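PDB 1RE5: 3-carboxy-cis,cis-muconate cycloisomerase from Pseudomonas putida, which belongs to the lyase superfamily that includes adenylosuccinate lyase, as a mostly helical enzyme assembled from four copies of one chain. Local coordinates for residues 16-21 with 119-124; 32-37 with 211-216; 146-151 with 158-163; 263-268 with 346-351; 296-301 with 328-333. One frame throughout, in Å; residues are numbered along the deposited sequence.

Contact 1. Residues 16-21 with 119-124; sequences REIFSD and RDALDL
I18 and A121 mark the nearest approach of the two backbones, with their CA atoms 7.1 Å apart, where the last turn of the short helix 13-18 comes up against the flank of the long helix 106-142. This is a helix end packed on a helix side, within the largely helical fold of the lyase superfamily. It is a worked example of a junction carried mainly by one branched side chain, I18; no hydrogen bond crosses it. I18 turns CG1 to the side of its own backbone N (chi1 -67°) and runs on extended, so that CD1 is carried across to the other helix. There this methyl lies 3.3 Å from D120 CB, touching the stem of the aspartate and not its carboxylate. It is also 4.2 Å from L124 CD1, one turn further along. The chain leaves helical geometry at F19, whose ring has I18 CG2 over one face, offset toward the rim. F19 CE2 meets A121 CB obliquely at 4.0 Å. The same ring packs on P328 and C331 of helix 319-347, which places it among three helices. D21 binds backbone N atoms of Q4 and L5 of the second subunit. S20, the N-cap of the next helix, closes the turn: its OG accepts from G23 N and donates to E17 O at 2.7 Å, tilted 32° from that carbonyl's plane.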
# COMPACT_ATOMS: atom_id res chain seq x y z
N ARG D 16 -0.48 -6.32 23.83
CA ARG D 16 -1.34 -5.17 24.04
C ARG D 16 -0.90 -4.41 25.29
O ARG D 16 -1.02 -3.19 25.35
CB ARG D 16 -2.80 -5.59 24.24
CG ARG D 16 -3.75 -4.41 24.45
CD ARG D 16 -4.35 -3.91 23.14
NE ARG D 16 -3.53 -2.93 22.43
CZ ARG D 16 -3.62 -2.70 21.11
NH1 ARG D 16 -4.48 -3.38 20.38
NH2 ARG D 16 -2.86 -1.77 20.54
N GLU D 17 -0.40 -5.13 26.29
CA GLU D 17 0.05 -4.50 27.53
C GLU D 17 1.21 -3.54 27.23
O GLU D 17 1.26 -2.41 27.74
CB GLU D 17 0.48 -5.56 28.54
CG GLU D 17 0.63 -5.03 29.95
CD GLU D 17 -0.60 -4.26 30.41
OE1 GLU D 17 -1.72 -4.80 30.25
OE2 GLU D 17 -0.45 -3.13 30.93
N ILE D 18 2.13 -4.00 26.40
CA ILE D 18 3.26 -3.17 26.02
C ILE D 18 2.77 -1.94 25.26
O ILE D 18 3.24 -0.82 25.51
CB ILE D 18 4.25 -3.92 25.11
CG1 ILE D 18 4.92 -5.05 25.89
CG2 ILE D 18 5.28 -2.96 24.54
CD1 ILE D 18 6.02 -5.76 25.10
N PHE D 19 1.84 -2.13 24.34
CA PHE D 19 1.35 -1.01 23.56
C PHE D 19 -0.00 -0.53 24.04
O PHE D 19 -1.02 -0.68 23.37
CB PHE D 19 1.31 -1.36 22.08
CG PHE D 19 2.68 -1.50 21.48
CD1 PHE D 19 3.47 -0.38 21.26
CD2 PHE D 19 3.21 -2.76 21.20
CE1 PHE D 19 4.77 -0.50 20.77
CE2 PHE D 19 4.51 -2.89 20.71
CZ PHE D 19 5.29 -1.76 20.50
N SER D 20 0.03 0.04 25.24
CA SER D 20 -1.15 0.58 25.89
C SER D 20 -0.70 1.97 26.32
O SER D 20 0.49 2.30 26.21
CB SER D 20 -1.48 -0.24 27.13
OG SER D 20 -0.36 -0.31 28.00
N ASP D 21 -1.63 2.78 26.79
CA ASP D 21 -1.24 4.11 27.23
C ASP D 21 -0.21 4.00 28.34
O ASP D 21 0.79 4.72 28.36
CB ASP D 21 -2.46 4.87 27.72
CG ASP D 21 -3.42 5.16 26.61
OD1 ASP D 21 -2.96 5.68 25.57
OD2 ASP D 21 -4.63 4.87 26.79
N ARG D 119 11.89 -2.93 22.50
CA ARG D 119 12.74 -3.98 23.03
C ARG D 119 11.88 -5.03 23.75
O ARG D 119 12.09 -6.23 23.56
CB ARG D 119 13.78 -3.40 23.99
CG ARG D 119 14.72 -4.46 24.55
CD ARG D 119 15.05 -4.16 26.01
NE ARG D 119 16.23 -3.31 26.14
CZ ARG D 119 16.35 -2.32 27.01
NH1 ARG D 119 15.35 -2.02 27.83
NH2 ARG D 119 17.49 -1.64 27.07
N ASP D 120 10.91 -4.60 24.55
CA ASP D 120 10.05 -5.55 25.24
C ASP D 120 9.30 -6.36 24.21
O ASP D 120 9.07 -7.56 24.42
CB ASP D 120 9.04 -4.85 26.15
CG ASP D 120 9.66 -4.40 27.44
OD1 ASP D 120 10.76 -4.89 27.79
OD2 ASP D 120 9.04 -3.56 28.13
N ALA D 121 8.91 -5.71 23.12
CA ALA D 121 8.18 -6.37 22.04
C ALA D 121 9.08 -7.38 21.33
O ALA D 121 8.68 -8.52 21.07
CB ALA D 121 7.67 -5.35 21.06
N LEU D 122 10.30 -6.96 21.01
CA LEU D 122 11.23 -7.83 20.31
C LEU D 122 11.40 -9.11 21.12
O LEU D 122 11.42 -10.21 20.56
CB LEU D 122 12.59 -7.15 20.17
CG LEU D 122 13.35 -7.44 18.87
CD1 LEU D 122 14.78 -7.02 19.06
CD2 LEU D 122 13.28 -8.90 18.51
N ASP D 123 11.52 -8.94 22.44
CA ASP D 123 11.69 -10.06 23.36
C ASP D 123 10.52 -11.04 23.31
O ASP D 123 10.75 -12.25 23.35
CB ASP D 123 11.90 -9.53 24.79
CG ASP D 123 13.34 -9.04 25.04
OD1 ASP D 123 13.58 -8.37 26.07
OD2 ASP D 123 14.24 -9.33 24.20
N LEU D 124 9.29 -10.54 23.22
CA LEU D 124 8.13 -11.43 23.14
C LEU D 124 8.15 -12.22 21.83
O LEU D 124 7.99 -13.44 21.81
CB LEU D 124 6.82 -10.65 23.19
CG LEU D 124 6.35 -10.07 24.52
CD1 LEU D 124 4.87 -9.73 24.41
CD2 LEU D 124 6.57 -11.09 25.63

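Contact 2. Residues 32-37 with 211-216; sequences EAALAR and EALAEQ
L213 fills the close-packed half of this contact, set into the surface of helix 21-40 between F31, A34, L35 and A38 in the way of a knob in a hole. The two helices run roughly antiparallel, at 134°, and their axes come within 8.8 Å, with the small A34 at the interface. With CG anti to the backbone N (chi1 -179°), L213 stretches across the gap and presents its two methyls to different neighbours. L213 CD1 lies 3.7 Å from A34 CB, and L213 CD2 is 4.3 Å from L35 CD2. A34 CB also approaches Q216 CB at 4.2 Å, and there the apolar packing gives way to a polar margin. That margin is made of longer, partly exposed side chains. R37 bends at its third torsion (-57°), which brings the guanidinium back along its own helix so that one face covers A34 CA. Q216 bends as well, and its side chain crosses that of R37 at a slant. The placing of its amide is uncertain, and a clear polar partner of R37 lies elsewhere: NE forms a salt bridge with E54 of helix 47-56. Around this pair, helix 47-56 also lies against A33 and A36, helix 78-92 covers E32 through V82 and L85, and F192 from a loop closes over L213.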
# COMPACT_ATOMS: atom_id res chain seq x y z
N GLU D 32 13.02 9.86 31.34
CA GLU D 32 13.20 11.01 32.24
C GLU D 32 14.02 10.67 33.49
O GLU D 32 14.97 11.38 33.84
CB GLU D 32 11.84 11.57 32.65
CG GLU D 32 11.07 12.16 31.46
CD GLU D 32 11.84 13.27 30.74
OE1 GLU D 32 11.51 13.57 29.57
OE2 GLU D 32 12.77 13.85 31.33
N ALA D 33 13.63 9.58 34.16
CA ALA D 33 14.34 9.14 35.36
C ALA D 33 15.79 8.87 34.98
O ALA D 33 16.70 9.40 35.60
CB ALA D 33 13.70 7.89 35.91
N ALA D 34 15.99 8.05 33.96
CA ALA D 34 17.35 7.74 33.52
C ALA D 34 18.16 9.01 33.20
O ALA D 34 19.37 9.05 33.44
CB ALA D 34 17.29 6.83 32.30
N LEU D 35 17.49 10.03 32.65
CA LEU D 35 18.14 11.30 32.28
C LEU D 35 18.72 11.98 33.51
O LEU D 35 19.91 12.32 33.54
CB LEU D 35 17.13 12.26 31.63
CG LEU D 35 17.55 13.14 30.44
CD1 LEU D 35 16.80 14.44 30.51
CD2 LEU D 35 19.04 13.44 30.45
N ALA D 36 17.88 12.18 34.52
CA ALA D 36 18.29 12.81 35.77
C ALA D 36 19.50 12.07 36.36
O ALA D 36 20.51 12.67 36.73
CB ALA D 36 17.13 12.81 36.75
N ARG D 37 19.37 10.75 36.42
CA ARG D 37 20.41 9.88 36.95
C ARG D 37 21.73 10.11 36.21
O ARG D 37 22.78 10.29 36.83
CB ARG D 37 19.96 8.43 36.78
CG ARG D 37 20.39 7.47 37.87
CD ARG D 37 19.78 6.10 37.59
NE ARG D 37 18.33 6.17 37.51
CZ ARG D 37 17.58 5.43 36.69
NH1 ARG D 37 18.14 4.54 35.88
NH2 ARG D 37 16.25 5.56 36.70
N GLU D 211 26.57 8.96 27.05
CA GLU D 211 27.03 7.61 27.35
C GLU D 211 26.44 7.09 28.65
O GLU D 211 26.00 5.95 28.73
CB GLU D 211 28.55 7.59 27.38
CG GLU D 211 29.12 8.30 26.16
CD GLU D 211 30.50 7.83 25.77
OE1 GLU D 211 31.40 7.85 26.65
OE2 GLU D 211 30.68 7.45 24.59
N ALA D 212 26.40 7.95 29.67
CA ALA D 212 25.83 7.57 30.95
C ALA D 212 24.38 7.16 30.73
O ALA D 212 23.93 6.13 31.24
CB ALA D 212 25.90 8.73 31.92
N LEU D 213 23.65 7.98 29.98
CA LEU D 213 22.23 7.73 29.69
C LEU D 213 21.99 6.40 28.97
O LEU D 213 21.09 5.64 29.33
CB LEU D 213 21.67 8.88 28.86
CG LEU D 213 20.19 8.78 28.48
CD1 LEU D 213 19.35 8.42 29.71
CD2 LEU D 213 19.74 10.11 27.88
N ALA D 214 22.80 6.14 27.94
CA ALA D 214 22.69 4.91 27.17
C ALA D 214 22.85 3.71 28.09
O ALA D 214 22.01 2.81 28.12
CB ALA D 214 23.74 4.88 26.08
N GLU D 215 23.95 3.72 28.84
CA GLU D 215 24.28 2.66 29.79
C GLU D 215 23.16 2.45 30.82
O GLU D 215 22.83 1.32 31.17
CB GLU D 215 25.58 3.03 30.48
CG GLU D 215 26.05 2.02 31.49
CD GLU D 215 27.26 2.53 32.23
OE1 GLU D 215 27.12 3.57 32.94
OE2 GLU D 215 28.34 1.90 32.11
N GLN D 216 22.59 3.55 31.28
CA GLN D 216 21.50 3.50 32.25
C GLN D 216 20.31 2.70 31.74
O GLN D 216 19.70 1.93 32.48
CB GLN D 216 21.02 4.92 32.57
CG GLN D 216 21.87 5.64 33.59
CD GLN D 216 21.71 5.03 34.97
OE1 GLN D 216 22.63 5.08 35.79
NE2 GLN D 216 20.54 4.47 35.24

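Contact 3. Residues 146-151 with 158-163; sequences TPLVGR and TPVTLG
L148 and V160 form an antiparallel hydrogen-bonded pair at the heart of this contact, which joins the middle strand of a small three-stranded sheet to the edge strand 159-161. Backbone hydrogen bonds come first. L148 N donates to V160 O at 3.0 Å and almost straight, and V160 N returns the bond to L148 O. A third bond, from L162 N to T146 O at 3.0 Å, continues the ladder just as the chain turns into helix 162-187. Between them P147 faces T161 in a non-hydrogen-bonded pair, so the missing N-H of the proline costs no bond there. CA-H...O contacts fill the intervals: P147 CA approaches V160 O at 3.6 Å, and T161 CA approaches T146 O at 3.4 Å. The apolar contact lies on one flank, where L148 CD1 reaches L162 CD1 at 4.1 Å. M355 of helix 352-359 packs on both leucines. The polar side chains find their partners beyond the two segments: T161 OG1 binds A144 O, T158 OG1 pairs with S196 OG of the third subunit, and R151 forms salt bridges with E264 and with E261 of the fourth subunit. The strands are thus joined chiefly by main-chain bonds, while the side chains connect the sheet to a helix and to neighbouring subunits.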
# COMPACT_ATOMS: atom_id res chain seq x y z
N THR D 146 4.51 -38.91 5.85
CA THR D 146 3.12 -39.24 5.62
C THR D 146 2.85 -38.53 4.27
O THR D 146 2.97 -37.31 4.15
CB THR D 146 2.18 -38.75 6.78
OG1 THR D 146 1.12 -37.96 6.25
CG2 THR D 146 2.93 -37.98 7.79
N PRO D 147 2.54 -39.31 3.23
CA PRO D 147 2.28 -38.76 1.90
C PRO D 147 0.94 -38.09 1.63
O PRO D 147 -0.11 -38.54 2.10
CB PRO D 147 2.51 -39.97 0.99
CG PRO D 147 1.99 -41.10 1.83
CD PRO D 147 2.52 -40.79 3.21
N LEU D 148 1.00 -36.99 0.89
CA LEU D 148 -0.18 -36.23 0.49
C LEU D 148 0.14 -35.80 -0.95
O LEU D 148 1.31 -35.75 -1.33
CB LEU D 148 -0.45 -35.02 1.46
CG LEU D 148 0.33 -33.70 1.69
CD1 LEU D 148 -0.26 -32.80 2.76
CD2 LEU D 148 1.68 -34.07 2.11
N VAL D 149 -0.88 -35.54 -1.76
CA VAL D 149 -0.66 -35.13 -3.14
C VAL D 149 -0.09 -33.72 -3.23
O VAL D 149 -0.37 -32.87 -2.38
CB VAL D 149 -1.99 -35.16 -3.97
CG1 VAL D 149 -2.93 -34.02 -3.51
CG2 VAL D 149 -1.66 -35.04 -5.46
N GLY D 150 0.72 -33.47 -4.25
CA GLY D 150 1.28 -32.14 -4.42
C GLY D 150 0.25 -31.27 -5.11
O GLY D 150 -0.50 -31.75 -5.97
N ARG D 151 0.16 -30.00 -4.74
CA ARG D 151 -0.81 -29.12 -5.38
C ARG D 151 -0.11 -27.91 -6.00
O ARG D 151 0.51 -27.09 -5.33
CB ARG D 151 -1.87 -28.70 -4.37
CG ARG D 151 -2.59 -29.88 -3.77
CD ARG D 151 -3.65 -29.47 -2.76
NE ARG D 151 -3.71 -30.45 -1.67
CZ ARG D 151 -4.58 -31.45 -1.60
NH1 ARG D 151 -5.47 -31.62 -2.56
NH2 ARG D 151 -4.53 -32.29 -0.58
N THR D 158 2.80 -34.31 -8.54
CA THR D 158 3.53 -35.40 -7.91
C THR D 158 3.49 -35.27 -6.40
O THR D 158 3.43 -34.17 -5.86
CB THR D 158 4.98 -35.45 -8.38
OG1 THR D 158 5.52 -34.13 -8.35
CG2 THR D 158 5.06 -36.01 -9.79
N PRO D 159 3.56 -36.41 -5.71
CA PRO D 159 3.53 -36.52 -4.26
C PRO D 159 4.48 -35.60 -3.52
O PRO D 159 5.54 -35.19 -4.02
CB PRO D 159 3.85 -37.98 -4.01
CG PRO D 159 3.30 -38.64 -5.20
CD PRO D 159 3.76 -37.73 -6.32
N VAL D 160 4.08 -35.33 -2.28
CA VAL D 160 4.78 -34.47 -1.36
C VAL D 160 4.50 -35.10 0.02
O VAL D 160 3.73 -36.05 0.12
CB VAL D 160 4.21 -33.02 -1.52
CG1 VAL D 160 3.86 -32.39 -0.18
CG2 VAL D 160 5.20 -32.16 -2.31
N THR D 161 5.12 -34.60 1.08
CA THR D 161 4.91 -35.16 2.40
C THR D 161 4.39 -34.03 3.30
O THR D 161 4.68 -32.86 3.06
CB THR D 161 6.25 -35.73 2.92
OG1 THR D 161 6.00 -36.89 3.70
CG2 THR D 161 6.97 -34.73 3.78
N LEU D 162 3.60 -34.34 4.33
CA LEU D 162 3.11 -33.25 5.18
C LEU D 162 4.28 -32.58 5.89
O LEU D 162 4.29 -31.36 6.07
CB LEU D 162 2.09 -33.74 6.22
CG LEU D 162 1.58 -32.67 7.21
CD1 LEU D 162 0.93 -31.53 6.43
CD2 LEU D 162 0.58 -33.26 8.19
N GLY D 163 5.26 -33.40 6.29
CA GLY D 163 6.43 -32.88 6.97
C GLY D 163 7.20 -31.91 6.09
O GLY D 163 7.76 -30.91 6.57

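Contact 4. Residues 263-268 with 346-351; sequences GEVFEP and EGMEVD
V265 and M348 meet through their torsions: the valine holds CG1 anti to the backbone N (chi1 168°), while the methionine folds at chi2 and chi3 (77° and 90°), bringing CE round to 3.8 Å from V265 CG1. F266 turns its ring to the side of its own N, and E349 O comes near the ring plane at the edge, by CD2. The backbones beneath make a short antiparallel beta ladder, the two-stranded sheet of 265-266 and 349-350, formed where the long helix 319-347 ends. F266 and E349 are its hydrogen-bonded pair: F266 N donates to E349 O at 2.8 Å, in the carbonyl plane, and E349 N donates to F266 O at 2.9 Å. V265 and V350 are the non-hydrogen-bonded pair, with CG2 atoms 4.4 Å apart. A further bond runs from D351 N to E264 O at 2.9 Å. Beyond it a water bridges the segments, donating to G263 O at 2.8 Å and to D351 OD2 at 2.7 Å. The other carboxylate oxygen, D351 OD1, caps helix 352-359 at R354 N. E267 turns away from the ladder, its two carboxylate oxygens taking the backbone N atoms of G287 and A288 at the start of helix 286-307.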
# COMPACT_ATOMS: atom_id res chain seq x y z
N GLY D 263 -10.31 -32.10 3.34
CA GLY D 263 -10.36 -32.68 4.67
C GLY D 263 -9.15 -33.48 5.08
O GLY D 263 -9.26 -34.59 5.55
N GLU D 264 -7.97 -32.89 4.91
CA GLU D 264 -6.75 -33.60 5.25
C GLU D 264 -6.13 -33.14 6.56
O GLU D 264 -5.58 -33.96 7.30
CB GLU D 264 -5.75 -33.44 4.11
CG GLU D 264 -6.23 -34.08 2.84
CD GLU D 264 -5.23 -33.95 1.72
OE1 GLU D 264 -5.42 -34.61 0.67
OE2 GLU D 264 -4.25 -33.19 1.89
N VAL D 265 -6.20 -31.85 6.85
CA VAL D 265 -5.63 -31.33 8.08
C VAL D 265 -6.67 -30.42 8.68
O VAL D 265 -7.42 -29.78 7.95
CB VAL D 265 -4.33 -30.52 7.80
CG1 VAL D 265 -3.90 -29.74 9.02
CG2 VAL D 265 -3.21 -31.47 7.40
N PHE D 266 -6.74 -30.37 10.00
CA PHE D 266 -7.74 -29.53 10.66
C PHE D 266 -7.18 -28.77 11.85
O PHE D 266 -6.25 -29.24 12.52
CB PHE D 266 -8.89 -30.39 11.19
CG PHE D 266 -9.58 -31.20 10.15
CD1 PHE D 266 -10.75 -30.73 9.55
CD2 PHE D 266 -9.08 -32.44 9.77
CE1 PHE D 266 -11.40 -31.48 8.60
CE2 PHE D 266 -9.73 -33.20 8.81
CZ PHE D 266 -10.89 -32.72 8.22
N GLU D 267 -7.77 -27.61 12.11
CA GLU D 267 -7.39 -26.82 13.26
C GLU D 267 -7.92 -27.57 14.48
O GLU D 267 -8.88 -28.32 14.38
CB GLU D 267 -8.05 -25.46 13.20
CG GLU D 267 -7.32 -24.44 12.38
CD GLU D 267 -8.00 -23.09 12.47
OE1 GLU D 267 -8.54 -22.77 13.54
OE2 GLU D 267 -7.98 -22.36 11.46
N PRO D 268 -7.31 -27.36 15.65
CA PRO D 268 -7.76 -28.04 16.86
C PRO D 268 -9.20 -27.75 17.22
O PRO D 268 -9.84 -26.89 16.63
CB PRO D 268 -6.83 -27.48 17.93
CG PRO D 268 -5.63 -27.07 17.17
CD PRO D 268 -6.20 -26.45 15.94
N GLU D 346 0.53 -26.78 17.21
CA GLU D 346 0.68 -27.86 18.17
C GLU D 346 -0.54 -28.74 18.29
O GLU D 346 -0.46 -29.81 18.88
CB GLU D 346 1.05 -27.30 19.54
CG GLU D 346 -0.12 -26.73 20.31
CD GLU D 346 0.34 -25.94 21.51
OE1 GLU D 346 1.25 -26.42 22.22
OE2 GLU D 346 -0.21 -24.84 21.74
N GLY D 347 -1.66 -28.32 17.72
CA GLY D 347 -2.84 -29.14 17.85
C GLY D 347 -3.55 -29.56 16.59
O GLY D 347 -4.66 -30.08 16.69
N MET D 348 -2.96 -29.38 15.42
CA MET D 348 -3.71 -29.77 14.24
C MET D 348 -3.89 -31.26 14.11
O MET D 348 -3.02 -32.04 14.49
CB MET D 348 -3.14 -29.14 12.96
CG MET D 348 -1.69 -28.86 12.97
SD MET D 348 -0.80 -30.34 12.72
CE MET D 348 -0.69 -30.33 10.91
N GLU D 349 -5.06 -31.64 13.59
CA GLU D 349 -5.46 -33.02 13.37
C GLU D 349 -5.19 -33.45 11.94
O GLU D 349 -5.60 -32.77 11.00
CB GLU D 349 -6.96 -33.17 13.62
CG GLU D 349 -7.39 -32.89 15.05
CD GLU D 349 -8.89 -32.86 15.19
OE1 GLU D 349 -9.55 -33.86 14.81
OE2 GLU D 349 -9.41 -31.84 15.69
N VAL D 350 -4.52 -34.59 11.78
CA VAL D 350 -4.22 -35.08 10.46
C VAL D 350 -5.03 -36.32 10.12
O VAL D 350 -5.29 -37.15 10.98
CB VAL D 350 -2.71 -35.40 10.33
CG1 VAL D 350 -2.41 -35.92 8.94
CG2 VAL D 350 -1.88 -34.16 10.63
N ASP D 351 -5.47 -36.41 8.87
CA ASP D 351 -6.23 -37.56 8.39
C ASP D 351 -5.42 -38.16 7.22
O ASP D 351 -5.67 -37.88 6.04
CB ASP D 351 -7.61 -37.15 7.90
CG ASP D 351 -8.50 -38.35 7.55
OD1 ASP D 351 -7.97 -39.46 7.28
OD2 ASP D 351 -9.74 -38.19 7.54
O HOH W 1 -11.31 -36.26 6.48

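Contact 5. Residues 296-301 with 328-333; sequences TRVPGL and PDICCL
L333 CD2 is the methyl on which this contact converges. L301 CD1 touches it at 3.5 Å, the two leucines crossing at about a right angle, and R297 lays one face of its guanidinium against it, with CD2 offset toward the rim and 3.9 Å from NH2. Bends at chi2 and chi3 (-107° and -77°) fold the arginine over to that position. Next to them L301 CB rests on I330 CG1 at 3.6 Å, and V298 CG2 meets L333 CB at 4.2 Å. These side chains meet along an antiparallel helix pair, 286-307 against 319-347, whose axes here lie 9.9 Å apart at 158°, part of the long helical bundle characteristic of this superfamily. R297 NH2 and D329 OD1 stay 5.0 Å apart, short of a salt bridge, though their opposite charges probably attract. Further out, helix 231-257 backs the pair, with A244 against V298 and A237 against I330. The second subunit also packs here, bringing its own L301 and D329 to the same residues of this chain and its T326 to R297. Helix 286-307 is kinked at P299, which has no N-H to give to the preceding turn. T296, R297, P299 and G300 line the pocket of a bound 2,3-dihydroxy-1,4-dithiobutane.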
# COMPACT_ATOMS: atom_id res chain seq x y z
N THR D 296 -2.94 -9.82 5.31
CA THR D 296 -3.68 -8.91 4.42
C THR D 296 -3.58 -7.46 4.90
O THR D 296 -3.48 -6.55 4.09
CB THR D 296 -5.16 -9.29 4.36
OG1 THR D 296 -5.28 -10.67 4.02
CG2 THR D 296 -5.87 -8.44 3.33
N ARG D 297 -3.59 -7.26 6.21
CA ARG D 297 -3.53 -5.93 6.81
C ARG D 297 -2.15 -5.30 6.91
O ARG D 297 -2.00 -4.11 6.66
CB ARG D 297 -4.10 -5.97 8.23
CG ARG D 297 -5.56 -6.31 8.31
CD ARG D 297 -6.32 -5.08 8.66
NE ARG D 297 -6.21 -4.77 10.08
CZ ARG D 297 -5.96 -3.55 10.56
NH1 ARG D 297 -5.79 -2.52 9.72
NH2 ARG D 297 -5.95 -3.36 11.87
N VAL D 298 -1.16 -6.09 7.29
CA VAL D 298 0.18 -5.59 7.49
C VAL D 298 0.86 -4.88 6.32
O VAL D 298 1.46 -3.83 6.52
CB VAL D 298 1.10 -6.72 8.04
CG1 VAL D 298 2.55 -6.26 8.14
CG2 VAL D 298 0.61 -7.18 9.41
N PRO D 299 0.75 -5.42 5.09
CA PRO D 299 1.42 -4.73 3.96
C PRO D 299 1.09 -3.23 3.87
O PRO D 299 1.97 -2.40 3.63
CB PRO D 299 0.95 -5.52 2.73
CG PRO D 299 0.67 -6.89 3.27
CD PRO D 299 -0.00 -6.60 4.62
N GLY D 300 -0.17 -2.88 4.07
CA GLY D 300 -0.54 -1.48 4.03
C GLY D 300 0.08 -0.68 5.16
O GLY D 300 0.54 0.45 4.96
N LEU D 301 0.09 -1.25 6.37
CA LEU D 301 0.66 -0.55 7.51
C LEU D 301 2.16 -0.37 7.32
O LEU D 301 2.73 0.65 7.71
CB LEU D 301 0.38 -1.31 8.80
CG LEU D 301 -1.12 -1.35 9.08
CD1 LEU D 301 -1.41 -2.25 10.27
CD2 LEU D 301 -1.61 0.08 9.31
N PRO D 328 2.83 0.45 16.37
CA PRO D 328 2.22 -0.43 17.38
C PRO D 328 1.21 -1.37 16.74
O PRO D 328 1.16 -2.56 17.07
CB PRO D 328 1.60 0.56 18.36
CG PRO D 328 2.53 1.73 18.28
CD PRO D 328 2.75 1.86 16.79
N ASP D 329 0.40 -0.87 15.82
CA ASP D 329 -0.58 -1.74 15.18
C ASP D 329 0.08 -2.95 14.55
O ASP D 329 -0.42 -4.07 14.67
CB ASP D 329 -1.37 -0.99 14.10
CG ASP D 329 -2.53 -0.22 14.67
OD1 ASP D 329 -3.31 0.36 13.87
OD2 ASP D 329 -2.67 -0.18 15.93
N ILE D 330 1.20 -2.72 13.87
CA ILE D 330 1.92 -3.82 13.22
C ILE D 330 2.33 -4.87 14.25
O ILE D 330 2.07 -6.05 14.07
CB ILE D 330 3.16 -3.30 12.48
CG1 ILE D 330 2.73 -2.36 11.35
CG2 ILE D 330 3.95 -4.47 11.92
CD1 ILE D 330 3.87 -1.65 10.66
N CYS D 331 2.95 -4.42 15.34
CA CYS D 331 3.38 -5.32 16.41
C CYS D 331 2.23 -6.13 16.98
O CYS D 331 2.36 -7.34 17.22
CB CYS D 331 4.05 -4.52 17.52
SG CYS D 331 5.67 -3.89 17.06
N CYS D 332 1.10 -5.48 17.22
CA CYS D 332 -0.04 -6.18 17.79
C CYS D 332 -0.61 -7.20 16.82
O CYS D 332 -0.92 -8.33 17.20
CB CYS D 332 -1.12 -5.18 18.21
SG CYS D 332 -0.55 -4.12 19.54
N LEU D 333 -0.75 -6.80 15.56
CA LEU D 333 -1.28 -7.67 14.51
C LEU D 333 -0.45 -8.95 14.41
O LEU D 333 -1.00 -10.05 14.33
CB LEU D 333 -1.26 -6.93 13.17
CG LEU D 333 -2.57 -6.59 12.45
CD1 LEU D 333 -3.78 -6.78 13.36
CD2 LEU D 333 -2.49 -5.16 11.94

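Overall arrangement
Five contacts sample one elongated helical subunit, and they fall into two touching pairs and an outlier. Contacts 1 and 5, with centres about 15 Å apart, lie toward the middle, and both reach the second subunit. Contacts 3 and 4, their centres also about 15 Å apart, join the two small sheets; contact 4 shares helix 319-347 with contact 5, their centres about 27 Å apart. Contact 2 lies on the opposite side of the chain's centre from contacts 3 and 4, its centre about 57 Å from that of contact 3. Along the chain, contacts 1 and 2 interleave, contact 3 falls between the two segments of contact 2, and contact 5 between those of contact 4. Helix packing carries contacts 1, 2 and 5, while short strand pairings make contacts 3 and 4.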